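Local coordinates for peptidoglycan recognition protein 3 (Branchiostoma belcheri tsingtauense, PDB 4Z8I) that probably cleaves the amide bond between N-acetylmuramic acid and L-alanine in bacterial peptidoglycan, as a zinc-dependent amidase fused to a chitin-binding domain, at residues S70-N78 / V110-D119; F130-V138 / P172-L183. One frame throughout, in Å; residues are numbered along the deposited sequence.

Contact 1: residues S70-N78 / V110-D119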
loop_
_atom_site.group_PDB
_atom_site.type_symbol
_atom_site.label_atom_id
_atom_site.label_comp_id
_atom_site.label_asym_id
_atom_site.label_seq_id
_atom_site.Cartn_x
_atom_site.Cartn_y
_atom_site.Cartn_z
ATOM N N SER A 70 -16.576 6.601 3.510
ATOM C CA SER A 70 -17.898 6.951 3.004
ATOM C C SER A 70 -18.185 6.285 1.660
ATOM O O SER A 70 -19.343 6.111 1.283
ATOM C CB SER A 70 -18.039 8.469 2.874
ATOM O OG SER A 70 -17.165 8.972 1.882
ATOM N N GLU A 71 -17.132 5.914 0.937
ATOM C CA GLU A 71 -17.311 5.269 -0.361
ATOM C C GLU A 71 -17.571 3.772 -0.249
ATOM O O GLU A 71 -18.322 3.215 -1.049
ATOM C CB GLU A 71 -16.116 5.527 -1.277
ATOM C CG GLU A 71 -15.966 6.974 -1.719
ATOM C CD GLU A 71 -14.896 7.143 -2.776
ATOM O OE1 GLU A 71 -13.785 7.601 -2.433
ATOM O OE2 GLU A 71 -15.166 6.816 -3.952
ATOM N N TRP A 72 -16.949 3.115 0.728
ATOM C CA TRP A 72 -17.201 1.687 0.925
ATOM C C TRP A 72 -18.336 1.415 1.903
ATOM O O TRP A 72 -18.685 0.265 2.151
ATOM C CB TRP A 72 -15.932 0.886 1.278
ATOM C CG TRP A 72 -15.191 1.250 2.547
ATOM C CD1 TRP A 72 -14.042 1.983 2.641
ATOM C CD2 TRP A 72 -15.509 0.838 3.885
ATOM N NE1 TRP A 72 -13.641 2.074 3.951
ATOM C CE2 TRP A 72 -14.523 1.381 4.735
ATOM C CE3 TRP A 72 -16.537 0.079 4.447
ATOM C CZ2 TRP A 72 -14.538 1.185 6.116
ATOM C CZ3 TRP A 72 -16.548 -0.116 5.819
ATOM C CH2 TRP A 72 -15.558 0.434 6.636
ATOM N N GLY A 73 -18.920 2.481 2.439
ATOM C CA GLY A 73 -20.109 2.357 3.260
ATOM C C GLY A 73 -19.849 2.104 4.728
ATOM O O GLY A 73 -20.574 1.344 5.370
ATOM N N SER A 74 -18.817 2.747 5.262
ATOM C CA SER A 74 -18.482 2.609 6.673
ATOM C C SER A 74 -19.629 3.067 7.553
ATOM O O SER A 74 -20.406 3.943 7.170
ATOM C CB SER A 74 -17.234 3.424 7.001
ATOM O OG SER A 74 -16.950 3.397 8.388
ATOM N N ARG A 75 -19.740 2.461 8.729
ATOM C CA ARG A 75 -20.718 2.896 9.708
ATOM C C ARG A 75 -20.106 4.058 10.473
ATOM O O ARG A 75 -18.904 4.301 10.379
ATOM C CB ARG A 75 -21.081 1.758 10.664
ATOM C CG ARG A 75 -20.012 1.435 11.689
ATOM C CD ARG A 75 -20.601 0.700 12.885
ATOM N NE ARG A 75 -20.636 -0.745 12.688
ATOM C CZ ARG A 75 -21.102 -1.608 13.586
ATOM N NH1 ARG A 75 -21.094 -2.907 13.324
ATOM N NH2 ARG A 75 -21.581 -1.172 14.743
ATOM N N ALA A 76 -20.929 4.783 11.217
ATOM C CA ALA A 76 -20.429 5.909 11.990
ATOM C C ALA A 76 -19.446 5.441 13.062
ATOM O O ALA A 76 -19.739 4.521 13.826
ATOM C CB ALA A 76 -21.582 6.672 12.618
ATOM N N THR A 77 -18.275 6.070 13.098
ATOM C CA THR A 77 -17.294 5.825 14.152
ATOM C C THR A 77 -16.860 7.147 14.779
ATOM O O THR A 77 -17.192 8.219 14.275
ATOM C CB THR A 77 -16.053 5.073 13.630
ATOM O OG1 THR A 77 -15.425 5.836 12.592
ATOM C CG2 THR A 77 -16.441 3.706 13.089
ATOM N N ASN A 78 -16.119 7.063 15.877
ATOM C CA ASN A 78 -15.648 8.252 16.577
ATOM C C ASN A 78 -14.390 7.924 17.369
ATOM O O ASN A 78 -14.293 8.216 18.562
ATOM C CB ASN A 78 -16.744 8.788 17.501
ATOM C CG ASN A 78 -16.469 10.200 17.982
ATOM O OD1 ASN A 78 -15.733 10.957 17.347
ATOM N ND2 ASN A 78 -17.067 10.562 19.111
ATOM N N VAL A 110 -15.220 -5.392 3.392
ATOM C CA VAL A 110 -14.731 -4.455 4.399
ATOM C C VAL A 110 -15.820 -4.134 5.427
ATOM O O VAL A 110 -15.549 -4.056 6.625
ATOM C CB VAL A 110 -14.222 -3.149 3.763
ATOM C CG1 VAL A 110 -13.825 -2.154 4.837
ATOM C CG2 VAL A 110 -13.044 -3.431 2.862
ATOM N N ARG A 111 -17.048 -3.954 4.951
ATOM C CA ARG A 111 -18.183 -3.691 5.834
ATOM C C ARG A 111 -18.388 -4.844 6.821
ATOM O O ARG A 111 -18.647 -4.632 8.012
ATOM C CB ARG A 111 -19.448 -3.466 5.000
ATOM C CG ARG A 111 -20.074 -2.087 5.169
ATOM C CD ARG A 111 -20.605 -1.545 3.849
ATOM N NE ARG A 111 -21.463 -2.501 3.154
ATOM C CZ ARG A 111 -21.492 -2.655 1.833
ATOM N NH1 ARG A 111 -20.706 -1.918 1.058
ATOM N NH2 ARG A 111 -22.302 -3.549 1.286
ATOM N N ASN A 112 -18.259 -6.065 6.312
ATOM C CA ASN A 112 -18.333 -7.268 7.125
ATOM C C ASN A 112 -17.238 -7.307 8.176
ATOM O O ASN A 112 -17.501 -7.594 9.344
ATOM C CB ASN A 112 -18.209 -8.526 6.259
ATOM C CG ASN A 112 -19.384 -8.749 5.336
ATOM O OD1 ASN A 112 -19.259 -9.505 4.374
ATOM N ND2 ASN A 112 -20.520 -8.138 5.623
ATOM N N ILE A 113 -16.006 -7.027 7.754
ATOM C CA ILE A 113 -14.876 -7.048 8.675
ATOM C C ILE A 113 -15.051 -6.006 9.781
ATOM O O ILE A 113 -14.778 -6.275 10.956
ATOM C CB ILE A 113 -13.537 -6.860 7.934
ATOM C CG1 ILE A 113 -13.275 -8.061 7.023
ATOM C CG2 ILE A 113 -12.393 -6.702 8.920
ATOM C CD1 ILE A 113 -11.949 -8.010 6.294
ATOM N N GLN A 114 -15.534 -4.830 9.401
ATOM C CA GLN A 114 -15.800 -3.766 10.361
ATOM C C GLN A 114 -16.859 -4.212 11.360
ATOM O O GLN A 114 -16.679 -4.064 12.566
ATOM C CB GLN A 114 -16.254 -2.488 9.645
ATOM C CG GLN A 114 -16.472 -1.303 10.579
ATOM C CD GLN A 114 -16.925 -0.049 9.850
ATOM O OE1 GLN A 114 -17.952 -0.047 9.173
ATOM N NE2 GLN A 114 -16.158 1.026 9.991
ATOM N N ASN A 115 -17.958 -4.763 10.854
ATOM C CA ASN A 115 -19.026 -5.249 11.719
ATOM C C ASN A 115 -18.545 -6.332 12.676
ATOM O O ASN A 115 -18.983 -6.399 13.819
ATOM C CB ASN A 115 -20.206 -5.761 10.888
ATOM C CG ASN A 115 -20.929 -4.649 10.160
ATOM O OD1 ASN A 115 -20.754 -3.467 10.469
ATOM N ND2 ASN A 115 -21.761 -5.021 9.197
ATOM N N TYR A 116 -17.634 -7.177 12.207
ATOM C CA TYR A 116 -17.061 -8.216 13.053
ATOM C C TYR A 116 -16.182 -7.622 14.148
ATOM O O TYR A 116 -16.237 -8.056 15.297
ATOM C CB TYR A 116 -16.267 -9.222 12.212
ATOM C CG TYR A 116 -15.440 -10.196 13.024
ATOM C CD1 TYR A 116 -16.022 -10.987 14.005
ATOM C CD2 TYR A 116 -14.078 -10.335 12.793
ATOM C CE1 TYR A 116 -15.269 -11.879 14.739
ATOM C CE2 TYR A 116 -13.319 -11.225 13.519
ATOM C CZ TYR A 116 -13.919 -11.994 14.491
ATOM O OH TYR A 116 -13.164 -12.882 15.221
ATOM N N HIS A 117 -15.375 -6.627 13.796
ATOM C CA HIS A 117 -14.486 -6.002 14.772
ATOM C C HIS A 117 -15.234 -5.177 15.819
ATOM O O HIS A 117 -14.881 -5.189 16.997
ATOM C CB HIS A 117 -13.438 -5.136 14.073
ATOM C CG HIS A 117 -12.350 -5.922 13.416
ATOM N ND1 HIS A 117 -11.341 -5.330 12.688
ATOM C CD2 HIS A 117 -12.109 -7.254 13.379
ATOM C CE1 HIS A 117 -10.525 -6.262 12.230
ATOM N NE2 HIS A 117 -10.969 -7.439 12.635
ATOM N N MET A 118 -16.268 -4.464 15.386
ATOM C CA MET A 118 -17.014 -3.582 16.274
ATOM C C MET A 118 -18.093 -4.306 17.089
ATOM O O MET A 118 -18.239 -4.058 18.286
ATOM C CB MET A 118 -17.626 -2.425 15.480
ATOM C CG MET A 118 -16.605 -1.612 14.704
ATOM S SD MET A 118 -17.322 -0.160 13.924
ATOM C CE MET A 118 -17.930 0.705 15.372
ATOM N N ASP A 119 -18.844 -5.196 16.447
ATOM C CA ASP A 119 -19.939 -5.895 17.124
ATOM C C ASP A 119 -19.515 -7.228 17.745
ATOM O O ASP A 119 -20.002 -7.606 18.813
ATOM C CB ASP A 119 -21.118 -6.114 16.168
ATOM C CG ASP A 119 -21.722 -4.812 15.675
ATOM O OD1 ASP A 119 -21.800 -3.851 16.468
ATOM O OD2 ASP A 119 -22.117 -4.749 14.492
#
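Gln114 reaches out from its helix and holds the chain at Ser74 and Arg75 with both ends of its amide. Gln114 CG lies anti to its backbone N (chi1 -177°) and the chain runs on extended, which brings Gln114 OE1 to Arg75 N (3.1 Å) and Gln114 NE2 to Ser74 OG (3.0 Å), the latter in the plane of the amide; NE2 also bonds Asp125. The same amide lies at the edge of the Trp72 ring. Over one face of that indole sits Val110 CG1, 3.3 Å from the centroid of the six-membered ring in a CH-pi contact, while Ser74 CB lies over the opposite face.

Farther along, a bend at chi3 (88°) turns the Arg75 guanidinium along the helix toward Asp119, which it meets edge-on in a salt bridge, with Arg75 NH2 3.2 Å from Asp119 OD1. Arg75 NH1 also donates to Asn115 OD1 (2.9 Å), coming from above that carbonyl plane. Met118 lies over one guanidinium face, its SD 3.5 Å from Arg75 CD. At the other end Arg111 NH1 makes a nearly straight bond to Trp72 O (3.2 Å).

The contact thus ties the turn after helix 69-72 to the side of helix 103-120, while Trp72 NE1 bonds the carbonyl of Glu140 in strand 138-140.

Contact 2: residues F130-V138 / P172-L183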
loop_
_atom_site.group_PDB
_atom_site.type_symbol
_atom_site.label_atom_id
_atom_site.label_comp_id
_atom_site.label_asym_id
_atom_site.label_seq_id
_atom_site.Cartn_x
_atom_site.Cartn_y
_atom_site.Cartn_z
ATOM N N PHE A 130 -5.491 0.170 6.844
ATOM C CA PHE A 130 -5.899 0.061 5.449
ATOM C C PHE A 130 -6.146 -1.390 5.066
ATOM O O PHE A 130 -5.560 -2.306 5.647
ATOM C CB PHE A 130 -4.837 0.656 4.524
ATOM C CG PHE A 130 -4.629 2.130 4.703
ATOM C CD1 PHE A 130 -5.468 3.042 4.082
ATOM C CD2 PHE A 130 -3.586 2.605 5.485
ATOM C CE1 PHE A 130 -5.275 4.401 4.241
ATOM C CE2 PHE A 130 -3.388 3.964 5.650
ATOM C CZ PHE A 130 -4.233 4.863 5.028
ATOM N N LEU A 131 -7.019 -1.594 4.087
ATOM C CA LEU A 131 -7.237 -2.928 3.544
ATOM C C LEU A 131 -6.952 -2.929 2.048
ATOM O O LEU A 131 -6.903 -1.881 1.419
ATOM C CB LEU A 131 -8.654 -3.430 3.840
ATOM C CG LEU A 131 -9.001 -3.599 5.325
ATOM C CD1 LEU A 131 -9.625 -2.332 5.879
ATOM C CD2 LEU A 131 -9.917 -4.793 5.566
ATOM N N VAL A 132 -6.731 -4.111 1.490
ATOM C CA VAL A 132 -6.438 -4.251 0.071
ATOM C C VAL A 132 -7.201 -5.454 -0.453
ATOM O O VAL A 132 -7.151 -6.529 0.147
ATOM C CB VAL A 132 -4.927 -4.454 -0.179
ATOM C CG1 VAL A 132 -4.671 -4.820 -1.626
ATOM C CG2 VAL A 132 -4.148 -3.200 0.190
ATOM N N GLY A 133 -7.924 -5.270 -1.552
ATOM C CA GLY A 133 -8.674 -6.358 -2.151
ATOM C C GLY A 133 -8.039 -6.829 -3.445
ATOM O O GLY A 133 -7.212 -6.129 -4.031
ATOM N N ASN A 134 -8.429 -8.017 -3.897
ATOM C CA ASN A 134 -7.924 -8.557 -5.153
ATOM C C ASN A 134 -8.414 -7.751 -6.350
ATOM O O ASN A 134 -7.979 -7.977 -7.479
ATOM C CB ASN A 134 -8.305 -10.034 -5.301
ATOM C CG ASN A 134 -7.303 -10.969 -4.644
ATOM O OD1 ASN A 134 -6.359 -10.528 -3.988
ATOM N ND2 ASN A 134 -7.505 -12.270 -4.821
ATOM N N ASP A 135 -9.319 -6.807 -6.091
ATOM C CA ASP A 135 -9.790 -5.880 -7.113
ATOM C C ASP A 135 -8.735 -4.816 -7.395
ATOM O O ASP A 135 -8.899 -3.984 -8.289
ATOM C CB ASP A 135 -11.100 -5.217 -6.681
ATOM C CG ASP A 135 -10.928 -4.312 -5.472
ATOM O OD1 ASP A 135 -10.018 -4.570 -4.656
ATOM O OD2 ASP A 135 -11.709 -3.344 -5.336
ATOM N N GLY A 136 -7.657 -4.838 -6.617
ATOM C CA GLY A 136 -6.544 -3.934 -6.829
ATOM C C GLY A 136 -6.721 -2.596 -6.141
ATOM O O GLY A 136 -5.907 -1.690 -6.317
ATOM N N ASN A 137 -7.783 -2.467 -5.354
ATOM C CA ASN A 137 -8.058 -1.216 -4.656
ATOM C C ASN A 137 -7.570 -1.202 -3.211
ATOM O O ASN A 137 -7.400 -2.254 -2.590
ATOM C CB ASN A 137 -9.554 -0.899 -4.697
ATOM C CG ASN A 137 -10.011 -0.420 -6.060
ATOM O OD1 ASN A 137 -9.386 0.452 -6.668
ATOM N ND2 ASN A 137 -11.110 -0.989 -6.549
ATOM N N VAL A 138 -7.342 -0.001 -2.687
ATOM C CA VAL A 138 -7.039 0.187 -1.275
ATOM C C VAL A 138 -8.262 0.790 -0.586
ATOM O O VAL A 138 -8.914 1.682 -1.133
ATOM C CB VAL A 138 -5.826 1.114 -1.077
ATOM C CG1 VAL A 138 -5.450 1.199 0.394
ATOM C CG2 VAL A 138 -4.648 0.618 -1.888
ATOM N N PRO A 172 -2.146 -13.065 -3.357
ATOM C CA PRO A 172 -3.075 -12.047 -3.859
ATOM C C PRO A 172 -2.788 -11.721 -5.321
ATOM O O PRO A 172 -1.735 -12.095 -5.836
ATOM C CB PRO A 172 -2.763 -10.830 -2.983
ATOM C CG PRO A 172 -2.141 -11.395 -1.745
ATOM C CD PRO A 172 -1.363 -12.586 -2.205
ATOM N N THR A 173 -3.716 -11.040 -5.984
ATOM C CA THR A 173 -3.499 -10.621 -7.364
ATOM C C THR A 173 -2.356 -9.610 -7.414
ATOM O O THR A 173 -2.095 -8.911 -6.435
ATOM C CB THR A 173 -4.774 -10.007 -7.974
ATOM O OG1 THR A 173 -5.150 -8.837 -7.236
ATOM C CG2 THR A 173 -5.915 -11.008 -7.932
ATOM N N ALA A 174 -1.670 -9.540 -8.550
ATOM C CA ALA A 174 -0.552 -8.616 -8.703
ATOM C C ALA A 174 -1.000 -7.182 -8.453
ATOM O O ALA A 174 -0.229 -6.358 -7.960
ATOM C CB ALA A 174 0.063 -8.751 -10.083
ATOM N N SER A 175 -2.255 -6.895 -8.786
ATOM C CA SER A 175 -2.817 -5.564 -8.563
ATOM C C SER A 175 -2.934 -5.240 -7.075
ATOM O O SER A 175 -2.760 -4.092 -6.668
ATOM C CB SER A 175 -4.180 -5.430 -9.246
ATOM O OG SER A 175 -5.097 -6.385 -8.750
ATOM N N ALA A 176 -3.225 -6.255 -6.267
ATOM C CA ALA A 176 -3.309 -6.074 -4.821
ATOM C C ALA A 176 -1.937 -5.739 -4.237
ATOM O O ALA A 176 -1.797 -4.801 -3.444
ATOM C CB ALA A 176 -3.887 -7.318 -4.166
ATOM N N ILE A 177 -0.932 -6.511 -4.642
ATOM C CA ILE A 177 0.450 -6.286 -4.233
ATOM C C ILE A 177 0.913 -4.885 -4.629
ATOM O O ILE A 177 1.461 -4.138 -3.811
ATOM C CB ILE A 177 1.393 -7.307 -4.895
ATOM C CG1 ILE A 177 0.834 -8.729 -4.768
ATOM C CG2 ILE A 177 2.791 -7.202 -4.310
ATOM C CD1 ILE A 177 0.697 -9.217 -3.344
ATOM N N ALA A 178 0.686 -4.542 -5.894
ATOM C CA ALA A 178 1.041 -3.230 -6.420
ATOM C C ALA A 178 0.366 -2.115 -5.634
ATOM O O ALA A 178 0.985 -1.092 -5.329
ATOM C CB ALA A 178 0.670 -3.139 -7.884
ATOM N N ALA A 179 -0.905 -2.319 -5.305
ATOM C CA ALA A 179 -1.659 -1.331 -4.541
ATOM C C ALA A 179 -1.085 -1.145 -3.138
ATOM O O ALA A 179 -0.998 -0.021 -2.645
ATOM C CB ALA A 179 -3.121 -1.716 -4.472
ATOM N N ALA A 180 -0.701 -2.245 -2.497
ATOM C CA ALA A 180 -0.106 -2.165 -1.162
ATOM C C ALA A 180 1.240 -1.444 -1.183
ATOM O O ALA A 180 1.499 -0.560 -0.357
ATOM C CB ALA A 180 0.048 -3.547 -0.567
ATOM N N LYS A 181 2.093 -1.832 -2.127
ATOM C CA LYS A 181 3.399 -1.201 -2.277
ATOM C C LYS A 181 3.263 0.292 -2.556
ATOM O O LYS A 181 3.990 1.107 -1.988
ATOM C CB LYS A 181 4.193 -1.878 -3.394
ATOM C CG LYS A 181 4.548 -3.328 -3.114
ATOM C CD LYS A 181 5.412 -3.909 -4.224
ATOM C CE LYS A 181 5.865 -5.322 -3.887
ATOM N NZ LYS A 181 6.736 -5.909 -4.949
ATOM N N SER A 182 2.324 0.648 -3.428
ATOM C CA SER A 182 2.084 2.049 -3.746
ATOM C C SER A 182 1.543 2.787 -2.533
ATOM O O SER A 182 1.836 3.961 -2.342
ATOM C CB SER A 182 1.105 2.184 -4.909
ATOM O OG SER A 182 1.541 1.426 -6.019
ATOM N N LEU A 183 0.746 2.100 -1.721
ATOM C CA LEU A 183 0.211 2.705 -0.508
ATOM C C LEU A 183 1.359 3.073 0.417
ATOM O O LEU A 183 1.448 4.206 0.900
ATOM C CB LEU A 183 -0.748 1.755 0.204
ATOM C CG LEU A 183 -1.346 2.299 1.504
ATOM C CD1 LEU A 183 -2.181 3.541 1.236
ATOM C CD2 LEU A 183 -2.176 1.243 2.199
#
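Val132, Val138 and Phe130 press against a helix surface made mainly of alanines, and this is the tight, buried part of the contact. Val132 CG1 packs against Ala176 CB at 3.6 Å, and its CG2 turns to Ala180. Val138 divides its branches in the same way: CG2 meets Ala179 CB, whereas Val138 CG1, anti to the backbone N (chi1 -175°), reaches Leu183 CD2 at 3.7 Å. Leu183 also places CD1 over the centre of the Phe130 ring, 4.3 Å from its centroid, with CD2 against Phe130 CB. Small side chains let the backbone come close, as where Ala179 CB lies 3.3 Å from Gly136 O, at the end of the type I turn from Gly133.

The Asn134-Thr173 edge is partly exposed and polar, and two of its hydrogen bonds are weak. Thr173, the N-cap, gives its OG1 proton to Asn134 O (3.0 Å) and accepts from Ser175 OG; its capping bond from Ala176 N is weak, and so is the separate hydrogen bond from Thr173 N to Asn134 OD1. Thr173 CG2 rests against the Asn134 amide, the two side chains crossing at a slant. A valine in its place would probably leave Asn134 O without this donor and the start of the helix without its side-chain cap.

Over residues 174-183 the helix runs roughly antiparallel to strand 130-132 (155°); helix 174-190 backs the mixed central sheet in the alpha/beta fold of peptidoglycan recognition proteins and related amidases.

How the contacts relate
Both segments of contact 1 precede those of contact 2 in the sequence, and the centres of the two contacts lie about 19 Å apart. They nevertheless meet through the core: Ile113 CD1 of helix 103-120 packs 3.9 Å from Leu131 CD2 of strand 130-132. Leu131 and Val132 point to opposite sides of that strand, so helices 103-120 and 174-190 lie on opposite faces of the central sheet. Contact 1 is partly buried, its centre about 20 Å from that of the chain, while contact 2 is buried, its centre about 6 Å from the chain's. Neither supplies a zinc ligand; His93, His202 and Cys210 do, and the side chain of Pro172 in contact 2 is about 13 Å from the metal.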